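Alpha-L-rhamnosidase (Aspergillus terreus, PDB 6GSZ) probably hydrolyses terminal non-reducing alpha-L-rhamnose residues in alpha-L-rhamnosides. Local coordinates at residues A[580-585]-A[694-699]; A[690-695]-A[725-730]; A[738-743]-A[759-764]. One frame throughout, in Å; residues are numbered along the deposited sequence. Where two conformers were deposited one is given.

Interaction 1: A[580-585]-A[694-699]. With MAN (alpha-D-mannopyranose), chain F; BGC (beta-D-glucopyranose), chain B.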
loop_
_atom_site.group_PDB
_atom_site.type_symbol
_atom_site.label_atom_id
_atom_site.label_comp_id
_atom_site.label_asym_id
_atom_site.label_seq_id
_atom_site.Cartn_x
_atom_site.Cartn_y
_atom_site.Cartn_z
ATOM N N ASP A 580 2.613 21.092 -9.973
ATOM C CA ASP A 580 3.504 20.161 -10.677
ATOM C C ASP A 580 4.862 20.061 -9.986
ATOM O O ASP A 580 5.910 20.365 -10.567
ATOM C CB ASP A 580 3.632 20.493 -12.168
ATOM C CG ASP A 580 4.103 19.300 -13.002
ATOM O OD1 ASP A 580 3.839 18.122 -12.608
ATOM O OD2 ASP A 580 4.749 19.550 -14.060
ATOM N N TRP A 581 4.818 19.492 -8.781
ATOM C CA TRP A 581 5.953 19.298 -7.897
ATOM C C TRP A 581 7.047 18.484 -8.595
ATOM O O TRP A 581 6.760 17.474 -9.196
ATOM C CB TRP A 581 5.401 18.583 -6.658
ATOM C CG TRP A 581 6.352 18.362 -5.522
ATOM C CD1 TRP A 581 6.912 17.160 -5.158
ATOM C CD2 TRP A 581 6.838 19.344 -4.598
ATOM N NE1 TRP A 581 7.708 17.345 -4.057
ATOM C CE2 TRP A 581 7.673 18.661 -3.693
ATOM C CE3 TRP A 581 6.615 20.721 -4.424
ATOM C CZ2 TRP A 581 8.287 19.311 -2.618
ATOM C CZ3 TRP A 581 7.267 21.366 -3.387
ATOM C CH2 TRP A 581 8.070 20.661 -2.494
ATOM N N LEU A 582 8.312 18.922 -8.471
ATOM C CA LEU A 582 9.480 18.170 -8.920
ATOM C C LEU A 582 9.512 18.056 -10.450
ATOM O O LEU A 582 10.126 17.158 -10.981
ATOM C CB LEU A 582 9.557 16.807 -8.200
ATOM C CG LEU A 582 10.158 16.867 -6.799
ATOM C CD1 LEU A 582 10.055 15.517 -6.100
ATOM C CD2 LEU A 582 11.592 17.364 -6.845
ATOM N N ASP A 583 8.949 19.064 -11.129
ATOM C CA ASP A 583 9.278 19.349 -12.534
ATOM C C ASP A 583 10.796 19.259 -12.622
ATOM O O ASP A 583 11.467 19.835 -11.769
ATOM C CB ASP A 583 8.730 20.740 -12.901
ATOM C CG ASP A 583 9.056 21.307 -14.269
ATOM O OD1 ASP A 583 10.101 20.911 -14.850
ATOM O OD2 ASP A 583 8.261 22.155 -14.717
ATOM N N PRO A 584 11.401 18.544 -13.586
ATOM C CA PRO A 584 12.862 18.424 -13.631
ATOM C C PRO A 584 13.619 19.756 -13.795
ATOM O O PRO A 584 14.824 19.824 -13.491
ATOM C CB PRO A 584 13.116 17.516 -14.834
ATOM C CG PRO A 584 11.889 17.643 -15.670
ATOM C CD PRO A 584 10.745 17.837 -14.694
ATOM N N LYS A 585 12.947 20.814 -14.243
ATOM C CA LYS A 585 13.540 22.129 -14.387
ATOM C C LYS A 585 13.425 22.969 -13.100
ATOM O O LYS A 585 14.040 24.036 -13.034
ATOM C CB LYS A 585 12.884 22.889 -15.544
ATOM C CG LYS A 585 13.021 22.274 -16.922
ATOM C CD LYS A 585 14.346 22.378 -17.538
ATOM C CE LYS A 585 14.267 22.098 -19.030
ATOM N NZ LYS A 585 15.559 21.590 -19.537
ATOM N N THR A 694 7.722 16.474 -17.042
ATOM C CA THR A 694 6.608 16.548 -16.080
ATOM C C THR A 694 7.098 16.331 -14.640
ATOM O O THR A 694 7.973 15.527 -14.416
ATOM C CB THR A 694 5.558 15.507 -16.472
ATOM O OG1 THR A 694 6.191 14.224 -16.601
ATOM C CG2 THR A 694 4.821 15.836 -17.756
ATOM N N GLY A 695 6.401 16.987 -13.695
ATOM C CA GLY A 695 6.490 16.648 -12.276
ATOM C C GLY A 695 5.339 15.748 -11.841
ATOM O O GLY A 695 4.770 14.999 -12.648
ATOM N N PHE A 696 4.925 15.867 -10.572
ATOM C CA PHE A 696 3.948 14.942 -10.008
ATOM C C PHE A 696 2.582 15.130 -10.673
ATOM O O PHE A 696 1.769 14.212 -10.637
ATOM C CB PHE A 696 3.864 15.079 -8.475
ATOM C CG PHE A 696 4.915 14.390 -7.635
ATOM C CD1 PHE A 696 6.190 14.135 -8.126
ATOM C CD2 PHE A 696 4.623 14.014 -6.343
ATOM C CE1 PHE A 696 7.164 13.532 -7.350
ATOM C CE2 PHE A 696 5.603 13.430 -5.549
ATOM C CZ PHE A 696 6.856 13.167 -6.049
ATOM N N ALA A 697 2.311 16.349 -11.151
ATOM C CA ALA A 697 0.975 16.614 -11.717
ATOM C C ALA A 697 0.804 15.956 -13.093
ATOM O O ALA A 697 -0.301 15.586 -13.438
ATOM C CB ALA A 697 0.706 18.106 -11.831
ATOM N N GLY A 698 1.899 15.898 -13.869
ATOM C CA GLY A 698 1.836 15.455 -15.252
ATOM C C GLY A 698 2.290 14.014 -15.473
ATOM O O GLY A 698 1.838 13.367 -16.421
ATOM N N THR A 699 3.201 13.503 -14.654
ATOM C CA THR A 699 3.922 12.269 -14.995
ATOM C C THR A 699 2.981 11.059 -15.105
ATOM O O THR A 699 3.034 10.300 -16.112
ATOM C CB THR A 699 5.026 11.981 -13.988
ATOM O OG1 THR A 699 5.971 13.048 -14.085
ATOM C CG2 THR A 699 5.725 10.676 -14.295
HETATM C C1 MAN F . 18.934 23.202 -14.639
HETATM C C2 MAN F . 17.618 23.855 -14.203
HETATM C C3 MAN F . 17.339 23.472 -12.744
HETATM C C4 MAN F . 17.295 21.935 -12.588
HETATM C C5 MAN F . 18.584 21.348 -13.153
HETATM C C6 MAN F . 18.543 19.842 -13.173
HETATM O O2 MAN F . 16.593 23.423 -15.085
HETATM O O3 MAN F . 16.161 24.159 -12.250
HETATM O O4 MAN F . 17.212 21.515 -11.162
HETATM O O5 MAN F . 18.909 21.773 -14.489
HETATM O O6 MAN F . 19.752 19.451 -13.784
HETATM C C2 BGC B . 6.063 13.886 -0.999
HETATM C C3 BGC B . 5.377 15.033 -1.686
HETATM C C4 BGC B . 5.319 16.350 -0.944
HETATM C C5 BGC B . 6.681 16.584 -0.503
HETATM C C6 BGC B . 6.640 17.929 0.197
HETATM C C1 BGC B . 7.400 14.345 -0.445
HETATM O O1 BGC B . 8.080 13.219 0.076
HETATM O O2 BGC B . 6.545 12.963 -1.948
HETATM O O3 BGC B . 4.092 14.717 -1.778
HETATM O O4 BGC B . 4.791 17.491 -1.659
HETATM O O5 BGC B . 7.266 15.534 0.334
HETATM O O6 BGC B . 7.922 18.161 0.789
#
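The carboxylate of D580 reaches across to the backbone of 695-698 and is gripped there by three amides. D580 OD1 accepts from A697 N at 2.8 Å, met nearly end-on, and from G698 N, which comes from above the carboxylate plane. D580 OD2 takes the G695 N-H on its syn side in the straightest bond of the set, 3.1 Å from G695 N with an angle of 164° at the hydrogen. The short, flat side chain of aspartate suits this task: with CG anti to the backbone N (chi1 -159°), both oxygens face a turn of the chain whose N-H groups converge on them. Next along, W581 O accepts from F696 N at 2.8 Å, the donor lying in the carbonyl plane. G695, having no side chain, lets its CA approach W581 O at 3.2 Å in a CA-H...O contact.

Next to these polar bonds lie the aromatic rings. The edge of W581 is turned toward the face of F696 in a T-shaped pair, planes at 78°, with CD1 of W581 over the centre of the phenyl ring. L582 adds its CD1, 3.7 Å from F696 CE1. Both rings border the bound glucose: O4 of the sugar sits over one face of the W581 indole, and its O2 lies at the edge of F696.

Second-shell bonds hold the loop in shape. T657 OG1 also binds D580 OD2, while D583 OD1 accepts from K585 N at 2.9 Å to form an Asx turn and D583 OD2 bonds to T595. W578 packs edge-to-face with W581. The contact thus joins the loop between helices 545-562 and 598-619 to the one that leads from helix 671-687 into helix 699-708, with helix 656-664 alongside T694.

Interaction 2: A[690-695]-A[725-730]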
loop_
_atom_site.group_PDB
_atom_site.type_symbol
_atom_site.label_atom_id
_atom_site.label_comp_id
_atom_site.label_asym_id
_atom_site.label_seq_id
_atom_site.Cartn_x
_atom_site.Cartn_y
_atom_site.Cartn_z
ATOM N N TYR A 690 13.157 13.814 -26.247
ATOM C CA TYR A 690 12.270 12.816 -25.631
ATOM C C TYR A 690 12.498 12.663 -24.118
ATOM O O TYR A 690 12.003 11.708 -23.523
ATOM C CB TYR A 690 12.361 11.453 -26.324
ATOM C CG TYR A 690 11.867 11.508 -27.754
ATOM C CD1 TYR A 690 10.517 11.405 -28.057
ATOM C CD2 TYR A 690 12.747 11.711 -28.814
ATOM C CE1 TYR A 690 10.049 11.459 -29.363
ATOM C CE2 TYR A 690 12.288 11.773 -30.126
ATOM C CZ TYR A 690 10.937 11.632 -30.399
ATOM O OH TYR A 690 10.443 11.649 -31.681
ATOM N N LYS A 691 13.173 13.619 -23.503
ATOM C CA LYS A 691 13.360 13.618 -22.051
ATOM C C LYS A 691 12.066 14.079 -21.386
ATOM O O LYS A 691 11.330 14.949 -21.879
ATOM C CB LYS A 691 14.509 14.538 -21.653
ATOM C CG LYS A 691 15.854 14.074 -22.177
ATOM C CD LYS A 691 16.971 15.067 -21.996
ATOM C CE LYS A 691 18.305 14.466 -22.384
ATOM N NZ LYS A 691 18.874 15.129 -23.579
ATOM N N VAL A 692 11.770 13.464 -20.248
ATOM C CA VAL A 692 10.539 13.754 -19.502
ATOM C C VAL A 692 10.605 15.185 -18.992
ATOM O O VAL A 692 11.670 15.649 -18.537
ATOM C CB VAL A 692 10.333 12.797 -18.316
ATOM C CG1 VAL A 692 10.440 11.351 -18.724
ATOM C CG2 VAL A 692 11.283 13.100 -17.174
ATOM N N GLY A 693 9.468 15.871 -19.018
ATOM C CA GLY A 693 9.372 17.248 -18.638
ATOM C C GLY A 693 8.306 17.539 -17.591
ATOM O O GLY A 693 8.076 18.679 -17.270
ATOM N N THR A 694 7.722 16.474 -17.042
ATOM C CA THR A 694 6.608 16.548 -16.080
ATOM C C THR A 694 7.098 16.331 -14.640
ATOM O O THR A 694 7.973 15.527 -14.416
ATOM C CB THR A 694 5.558 15.507 -16.472
ATOM O OG1 THR A 694 6.191 14.224 -16.601
ATOM C CG2 THR A 694 4.821 15.836 -17.756
ATOM N N GLY A 695 6.401 16.987 -13.695
ATOM C CA GLY A 695 6.490 16.648 -12.276
ATOM C C GLY A 695 5.339 15.748 -11.841
ATOM O O GLY A 695 4.770 14.999 -12.648
ATOM N N PRO A 725 16.721 13.865 -17.758
ATOM C CA PRO A 725 15.760 13.101 -16.949
ATOM C C PRO A 725 14.941 12.089 -17.766
ATOM O O PRO A 725 14.441 12.422 -18.867
ATOM C CB PRO A 725 14.856 14.236 -16.434
ATOM C CG PRO A 725 14.767 15.204 -17.560
ATOM C CD PRO A 725 16.155 15.163 -18.173
ATOM N N SER A 726 14.752 10.891 -17.219
ATOM C CA SER A 726 13.994 9.817 -17.838
ATOM C C SER A 726 13.843 8.689 -16.815
ATOM O O SER A 726 14.488 8.699 -15.759
ATOM C CB SER A 726 14.680 9.279 -19.086
ATOM O OG SER A 726 15.905 8.662 -18.730
ATOM N N TRP A 727 13.001 7.713 -17.100
ATOM C CA TRP A 727 12.882 6.538 -16.225
ATOM C C TRP A 727 14.116 5.626 -16.279
ATOM O O TRP A 727 14.639 5.210 -15.247
ATOM C CB TRP A 727 11.636 5.745 -16.561
ATOM C CG TRP A 727 10.369 6.473 -16.277
ATOM C CD1 TRP A 727 9.696 6.495 -15.096
ATOM C CD2 TRP A 727 9.573 7.236 -17.198
ATOM N NE1 TRP A 727 8.579 7.276 -15.193
ATOM C CE2 TRP A 727 8.460 7.721 -16.484
ATOM C CE3 TRP A 727 9.710 7.581 -18.542
ATOM C CZ2 TRP A 727 7.488 8.531 -17.068
ATOM C CZ3 TRP A 727 8.755 8.389 -19.120
ATOM C CH2 TRP A 727 7.658 8.847 -18.393
ATOM N N LEU A 728 14.600 5.316 -17.484
ATOM C CA LEU A 728 15.666 4.322 -17.607
ATOM C C LEU A 728 17.014 4.898 -17.202
ATOM O O LEU A 728 17.926 4.115 -16.940
ATOM C CB LEU A 728 15.723 3.758 -19.034
ATOM C CG LEU A 728 14.493 2.997 -19.470
ATOM C CD1 LEU A 728 14.730 2.314 -20.816
ATOM C CD2 LEU A 728 14.014 2.009 -18.430
ATOM N N TYR A 729 17.137 6.224 -17.114
ATOM C CA TYR A 729 18.354 6.780 -16.506
ATOM C C TYR A 729 18.540 6.171 -15.119
ATOM O O TYR A 729 19.635 5.805 -14.733
ATOM C CB TYR A 729 18.270 8.297 -16.419
ATOM C CG TYR A 729 19.296 8.927 -15.522
ATOM C CD1 TYR A 729 20.603 9.018 -15.931
ATOM C CD2 TYR A 729 18.959 9.431 -14.279
ATOM C CE1 TYR A 729 21.562 9.596 -15.116
ATOM C CE2 TYR A 729 19.893 10.014 -13.444
ATOM C CZ TYR A 729 21.210 10.097 -13.869
ATOM O OH TYR A 729 22.147 10.670 -13.056
ATOM N N GLN A 730 17.445 6.116 -14.355
ATOM C CA GLN A 730 17.566 5.622 -12.979
ATOM C C GLN A 730 17.983 4.141 -12.991
ATOM O O GLN A 730 18.785 3.723 -12.165
ATOM C CB GLN A 730 16.260 5.846 -12.196
ATOM C CG GLN A 730 15.759 7.272 -12.275
ATOM C CD GLN A 730 14.595 7.605 -11.372
ATOM O OE1 GLN A 730 13.852 6.719 -10.948
ATOM N NE2 GLN A 730 14.415 8.895 -11.078
#
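V692 divides its two methyl groups between two neighbours, W727 and P725. V692 CG1 stands over the face of the W727 indole, 3.9 Å from the centroid of the six-membered ring and 29° off its normal, a CH-pi contact whose nearest ring atom is CZ3, 3.4 Å from CG1. V692 CG2 turns instead to the proline and lies 3.8 Å from P725 CB. The chi1 of -52° sets CG1 anti to the carbonyl carbon and aims it at the indole, leaving CG2 between the backbone N and the carbonyl carbon. A beta-branched residue fits this place because one short side chain can fill two directions at once. V692 and K691 each have two conformers, and the side-chain contacts given are those of one.

The valine and the proline ring pass alongside, running opposite ways, and P725 CG comes to 3.3 Å from V692 O. At the neighbouring ring atom, P725 CD meets K691 CB at 3.9 Å; these two side chains are roughly perpendicular, and the aliphatic part of the lysine does the packing while the amino end heads off elsewhere. Backbone anchors the pair: V692 N donates to P725 O at 3.2 Å, from above the carbonyl plane. The peptide bond before P725 is cis.

W727 brings a broad apolar face to the valine, while its NE1 is bonded to V764 O, which helps fix how the indole is turned. V692 also touches W742 and, on helix 712-719, M718.

S726 sits between proline and tryptophan as the N-cap of helix 727-732; S726 OG accepts from Y729 N at 3.2 Å and is also bonded to E723 O. Here, within the (alpha/alpha)6-barrel glycosidase domain, the loop after helix 671-687 meets an N-capped helix start.

Interaction 3: A[738-743]-A[759-764]. With BGC (beta-D-glucopyranose), chain B.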
loop_
_atom_site.group_PDB
_atom_site.type_symbol
_atom_site.label_atom_id
_atom_site.label_comp_id
_atom_site.label_asym_id
_atom_site.label_seq_id
_atom_site.Cartn_x
_atom_site.Cartn_y
_atom_site.Cartn_z
ATOM N N THR A 738 12.258 3.198 -7.926
ATOM C CA THR A 738 12.078 4.511 -8.537
ATOM C C THR A 738 12.454 5.575 -7.510
ATOM O O THR A 738 12.251 5.422 -6.310
ATOM C CB THR A 738 10.657 4.668 -9.101
ATOM O OG1 THR A 738 9.636 4.379 -8.135
ATOM C CG2 THR A 738 10.441 3.787 -10.311
ATOM N N TRP A 739 12.979 6.701 -8.012
ATOM C CA TRP A 739 13.528 7.761 -7.139
ATOM C C TRP A 739 12.544 8.930 -7.063
ATOM O O TRP A 739 11.745 9.167 -7.964
ATOM C CB TRP A 739 14.882 8.257 -7.655
ATOM C CG TRP A 739 15.893 7.182 -7.892
ATOM C CD1 TRP A 739 15.946 5.917 -7.383
ATOM C CD2 TRP A 739 17.094 7.355 -8.658
ATOM N NE1 TRP A 739 17.093 5.283 -7.802
ATOM C CE2 TRP A 739 17.807 6.139 -8.601
ATOM C CE3 TRP A 739 17.585 8.407 -9.434
ATOM C CZ2 TRP A 739 19.038 5.964 -9.244
ATOM C CZ3 TRP A 739 18.792 8.240 -10.081
ATOM C CH2 TRP A 739 19.509 7.037 -9.981
ATOM N N GLU A 740 12.612 9.690 -5.986
ATOM C CA GLU A 740 11.781 10.871 -5.775
ATOM C C GLU A 740 11.956 11.890 -6.899
ATOM O O GLU A 740 10.964 12.412 -7.417
ATOM C CB GLU A 740 12.162 11.468 -4.430
ATOM C CG GLU A 740 11.441 12.735 -4.022
ATOM C CD GLU A 740 11.797 13.245 -2.634
ATOM O OE1 GLU A 740 12.970 13.063 -2.220
ATOM O OE2 GLU A 740 10.878 13.846 -2.003
ATOM N N ARG A 741 13.212 12.249 -7.162
ATOM C CA ARG A 741 13.564 13.171 -8.195
ATOM C C ARG A 741 14.017 12.393 -9.437
ATOM O O ARG A 741 14.645 11.343 -9.339
ATOM C CB ARG A 741 14.776 13.990 -7.774
ATOM C CG ARG A 741 14.569 14.792 -6.502
ATOM C CD ARG A 741 15.863 15.416 -6.032
ATOM N NE ARG A 741 15.670 16.394 -4.957
ATOM C CZ ARG A 741 15.244 17.651 -5.126
ATOM N NH1 ARG A 741 15.064 18.169 -6.354
ATOM N NH2 ARG A 741 15.002 18.395 -4.055
ATOM N N TRP A 742 13.755 12.959 -10.614
ATOM C CA TRP A 742 14.315 12.359 -11.836
ATOM C C TRP A 742 15.831 12.165 -11.643
ATOM O O TRP A 742 16.422 11.109 -12.004
ATOM C CB TRP A 742 13.981 13.209 -13.076
ATOM C CG TRP A 742 12.506 13.286 -13.336
ATOM C CD1 TRP A 742 11.681 14.347 -13.186
ATOM C CD2 TRP A 742 11.701 12.218 -13.830
ATOM N NE1 TRP A 742 10.391 14.011 -13.522
ATOM C CE2 TRP A 742 10.377 12.695 -13.884
ATOM C CE3 TRP A 742 11.962 10.876 -14.152
ATOM C CZ2 TRP A 742 9.337 11.918 -14.370
ATOM C CZ3 TRP A 742 10.924 10.108 -14.623
ATOM C CH2 TRP A 742 9.626 10.619 -14.690
ATOM N N ASP A 743 16.447 13.155 -10.995
ATOM C CA ASP A 743 17.909 13.201 -10.807
ATOM C C ASP A 743 18.274 13.061 -9.316
ATOM O O ASP A 743 19.132 13.798 -8.836
ATOM C CB ASP A 743 18.494 14.510 -11.396
ATOM C CG ASP A 743 17.859 15.793 -10.864
ATOM O OD1 ASP A 743 16.848 15.708 -10.100
ATOM O OD2 ASP A 743 18.277 16.871 -11.293
ATOM N N PHE A 759 15.684 7.864 -2.729
ATOM C CA PHE A 759 15.847 6.882 -3.783
ATOM C C PHE A 759 14.727 5.822 -3.742
ATOM O O PHE A 759 14.905 4.728 -4.309
ATOM C CB PHE A 759 17.238 6.226 -3.741
ATOM C CG PHE A 759 18.325 7.214 -4.039
ATOM C CD1 PHE A 759 18.711 7.415 -5.345
ATOM C CD2 PHE A 759 18.928 7.971 -3.039
ATOM C CE1 PHE A 759 19.696 8.346 -5.646
ATOM C CE2 PHE A 759 19.910 8.892 -3.349
ATOM C CZ PHE A 759 20.290 9.081 -4.647
ATOM N N ASN A 760 13.587 6.121 -3.111
ATOM C CA ASN A 760 12.531 5.121 -3.026
ATOM C C ASN A 760 11.168 5.785 -2.809
ATOM O O ASN A 760 10.594 5.731 -1.727
ATOM C CB ASN A 760 12.823 4.111 -1.924
ATOM C CG ASN A 760 12.106 2.797 -2.095
ATOM O OD1 ASN A 760 11.230 2.673 -2.970
ATOM N ND2 ASN A 760 12.429 1.796 -1.290
ATOM N N HIS A 761 10.660 6.391 -3.886
ATOM C CA HIS A 761 9.324 7.026 -3.967
ATOM C C HIS A 761 8.596 6.413 -5.157
ATOM O O HIS A 761 9.220 6.340 -6.210
ATOM C CB HIS A 761 9.473 8.531 -4.260
ATOM C CG HIS A 761 9.465 9.491 -3.127
ATOM N ND1 HIS A 761 10.492 9.552 -2.200
ATOM C CD2 HIS A 761 8.603 10.495 -2.831
ATOM C CE1 HIS A 761 10.228 10.531 -1.353
ATOM N NE2 HIS A 761 9.051 11.131 -1.702
ATOM N N TYR A 762 7.340 5.971 -4.995
ATOM C CA TYR A 762 6.601 5.400 -6.148
ATOM C C TYR A 762 6.055 6.401 -7.148
ATOM O O TYR A 762 5.627 5.949 -8.229
ATOM C CB TYR A 762 5.501 4.435 -5.676
ATOM C CG TYR A 762 4.517 4.896 -4.630
ATOM C CD1 TYR A 762 3.838 6.086 -4.723
ATOM C CD2 TYR A 762 4.282 4.121 -3.504
ATOM C CE1 TYR A 762 2.897 6.471 -3.784
ATOM C CE2 TYR A 762 3.359 4.501 -2.538
ATOM C CZ TYR A 762 2.715 5.722 -2.637
ATOM O OH TYR A 762 1.804 6.078 -1.678
ATOM N N ALA A 763 6.063 7.714 -6.907
ATOM C CA ALA A 763 5.393 8.634 -7.841
ATOM C C ALA A 763 5.863 8.450 -9.273
ATOM O O ALA A 763 5.010 8.385 -10.144
ATOM C CB ALA A 763 5.579 10.084 -7.395
ATOM N N VAL A 764 7.179 8.458 -9.537
ATOM C CA VAL A 764 7.744 8.315 -10.933
ATOM C C VAL A 764 7.347 6.946 -11.486
ATOM O O VAL A 764 7.176 6.768 -12.727
ATOM C CB VAL A 764 9.280 8.511 -10.833
ATOM C CG1 VAL A 764 10.092 7.771 -11.834
ATOM C CG2 VAL A 764 9.609 10.010 -10.771
HETATM C C2 BGC B . 6.063 13.886 -0.999
HETATM C C3 BGC B . 5.377 15.033 -1.686
HETATM C C4 BGC B . 5.319 16.350 -0.944
HETATM C C5 BGC B . 6.681 16.584 -0.503
HETATM C C6 BGC B . 6.640 17.929 0.197
HETATM C C1 BGC B . 7.400 14.345 -0.445
HETATM O O1 BGC B . 8.080 13.219 0.076
HETATM O O2 BGC B . 6.545 12.963 -1.948
HETATM O O3 BGC B . 4.092 14.717 -1.778
HETATM O O4 BGC B . 4.791 17.491 -1.659
HETATM O O5 BGC B . 7.266 15.534 0.334
HETATM O O6 BGC B . 7.922 18.161 0.789
HETATM O O HOH W 1 9.044 8.928 -7.519
#
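E740 runs alongside H761, both reaching the same way. E740 CB lies 3.4 Å from H761 ND1; E740 CG, anti to the backbone N (chi1 178°), stands over the centre of the imidazole in a CH-pi contact, 3.6 Å from the centroid. E740 CD comes to 3.4 Å from H761 CE1, and the extended chain lays the carboxylate over the ring with the planes 21° apart. E740 OE2 ends 3.3 Å from H761 NE2, at an angle too poor for a hydrogen bond, while OE1 forms a salt bridge with R464. H761 ND1 is hydrogen-bonded to S758 OG, which helps hold the ring, and H761 NE2 gives its N-H to O1 of the bound glucose at 2.9 Å, with a weak second bond to O2.

Both residues line the sugar pocket of a six-hairpin glycosidase domain, carried by loops between helices 727-732 and 768-775. Next to them, threonine serves T738 in two ways: its backbone O accepts from H761 N, and its hydroxyl OG1 donates a second bond to H761 O. A bridging water donates to W739 O and H761 O and accepts from V764 N. The edge of F759 meets the face of the W739 indole, planes at 79°. V764 sets CG2 over the six-membered ring of W742, 3.9 Å from its centroid.

All three contacts lie in one catalytic domain, their centres 10 to 11 Å apart. Interactions 1 and 2 share T694 and G695, and P584 CG of the first touches V692 O of the second at 3.5 Å. W742 of interaction 3 ties the group together: W742 NE1 lies 3.0 Å from T694 O, a probable hydrogen bond, and W742 CE2 is 3.4 Å from V692 CG2. Interactions 1 and 3 both touch the bound glucose, W581 and F696 from one contact and E740 and H761 from the other, whereas 690-695 with 725-730 lies away from the annotated sites.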